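Long-range contact in phosphoglycolate phosphatase (Lactobacillus plantarum, PDB 2HDO), which probably hydrolyses phosphoglycolate to glycolate and phosphate, as a phosphatase of the haloacid dehalogenase-like family: residues L101-S106 / A126-A131. Residues are numbered along the deposited sequence; the frame is centred on the assembly and turned at random. Where two conformers were deposited one is given.
Sequences LGIVTS and AVTISA. With PO4 (phosphate ion), chain B.
T105 lays its methyl, CG2, over the backbone of the neighbouring strand, 3.5 Å from I129 O and close to S130 CA, while its hydroxyl faces away toward a phosphate ion. With OG1 anti to the backbone N (chi1 -179°), one side chain serves both directions: OG1 hydrogen-bonds phosphate O2 at 2.7 Å and also meets Q107 N. S106 N gives phosphate O1 a bond of 2.9 Å, and the backbone N atoms of I11 and D12 and the amine of K138 also hydrogen-bond the ion. Behind this site, strands 101-104 and 127-129 run parallel, 7° apart, as the outer pair of a beta-alpha-beta crossover through helix 109-116. The backbone of I129 bonds twice to the adjacent segment: its N reaches I103 O in a nearly straight bond of 2.9 Å, and its O receives T105 N. I103 and T128 share one sheet face, where CB of the isoleucine meets CG2 of the threonine at 4.0 Å; T128 OG1 is taken by R109. On the other face V127 CG1 packs over the bare CA of G102, where any side chain would collide with it. A valine at T105 would keep a branched hydrocarbon near I129 but would probably leave phosphate O2 and Q107 N without their hydroxyl partner. The phosphate probably marks the substrate's phosphoryl site beside the putative HAD-type DxDx(T/V) loop, where the T105 hydroxyl and the S106 N-H are neutral donors that, with the lysine, would help to balance and orient a phosphate's negative charge.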
# COMPACT_ATOMS: atom_id res chain seq x y z
N LEU A 101 5.64 2.38 14.46
CA LEU A 101 4.78 2.51 13.30
C LEU A 101 5.66 2.61 12.05
O LEU A 101 6.74 3.22 12.07
CB LEU A 101 3.88 3.76 13.39
CG LEU A 101 2.95 3.88 14.61
CD1 LEU A 101 2.14 5.13 14.49
CD2 LEU A 101 2.05 2.67 14.75
N GLY A 102 5.21 2.01 10.96
CA GLY A 102 5.88 2.23 9.70
C GLY A 102 5.02 1.96 8.47
O GLY A 102 3.84 1.55 8.55
N ILE A 103 5.67 2.16 7.34
CA ILE A 103 5.09 2.02 6.04
C ILE A 103 5.92 1.03 5.20
O ILE A 103 7.14 1.07 5.19
CB ILE A 103 5.01 3.39 5.34
CG1 ILE A 103 3.89 4.20 5.99
CG2 ILE A 103 4.76 3.21 3.81
CD1 ILE A 103 3.69 5.54 5.42
N VAL A 104 5.24 0.14 4.51
CA VAL A 104 5.87 -0.77 3.55
C VAL A 104 5.05 -0.70 2.27
O VAL A 104 3.92 -1.20 2.20
CB VAL A 104 5.90 -2.25 4.07
CG1 VAL A 104 6.56 -3.17 3.05
CG2 VAL A 104 6.52 -2.33 5.42
N THR A 105 5.62 -0.06 1.26
CA THR A 105 4.85 0.29 0.06
C THR A 105 5.65 -0.09 -1.19
O THR A 105 6.86 -0.08 -1.19
CB THR A 105 4.51 1.82 0.03
OG1 THR A 105 3.73 2.15 -1.15
CG2 THR A 105 5.76 2.69 0.04
N SER A 106 4.91 -0.34 -2.26
CA SER A 106 5.50 -0.58 -3.56
C SER A 106 5.75 0.73 -4.30
O SER A 106 6.34 0.73 -5.38
CB SER A 106 4.60 -1.51 -4.38
OG SER A 106 3.34 -0.91 -4.64
N ALA A 126 8.39 5.28 12.18
CA ALA A 126 9.71 4.84 12.61
C ALA A 126 10.55 4.33 11.44
O ALA A 126 11.78 4.31 11.52
CB ALA A 126 9.57 3.75 13.67
N VAL A 127 9.88 3.87 10.39
CA VAL A 127 10.53 3.31 9.20
C VAL A 127 9.57 3.47 8.03
O VAL A 127 8.37 3.41 8.22
CB VAL A 127 10.88 1.79 9.39
CG1 VAL A 127 9.63 0.95 9.57
CG2 VAL A 127 11.72 1.27 8.25
N THR A 128 10.13 3.77 6.86
CA THR A 128 9.39 3.67 5.60
C THR A 128 10.27 2.87 4.63
O THR A 128 11.46 3.14 4.47
CB THR A 128 8.99 5.03 4.98
OG1 THR A 128 10.15 5.77 4.64
CG2 THR A 128 8.14 5.86 5.96
N ILE A 129 9.67 1.83 4.06
CA ILE A 129 10.28 1.02 3.03
C ILE A 129 9.51 1.22 1.76
O ILE A 129 8.31 0.93 1.70
CB ILE A 129 10.21 -0.47 3.43
CG1 ILE A 129 11.05 -0.73 4.68
CG2 ILE A 129 10.74 -1.36 2.34
CD1 ILE A 129 12.55 -0.39 4.57
N SER A 130 10.22 1.71 0.74
CA SER A 130 9.67 1.93 -0.59
C SER A 130 10.27 0.88 -1.51
O SER A 130 11.14 0.09 -1.11
CB SER A 130 10.03 3.32 -1.13
OG SER A 130 11.42 3.41 -1.55
N ALA A 131 9.83 0.91 -2.75
CA ALA A 131 10.34 -0.00 -3.77
C ALA A 131 11.84 0.10 -3.90
O ALA A 131 12.53 -0.89 -4.19
CB ALA A 131 9.68 0.30 -5.10
P PO4 B . 1.04 0.27 -2.08
O1 PO4 B . 2.09 -0.87 -1.95
O2 PO4 B . 1.11 1.51 -1.16
O3 PO4 B . -0.36 -0.37 -1.88
O4 PO4 B . 1.11 0.82 -3.51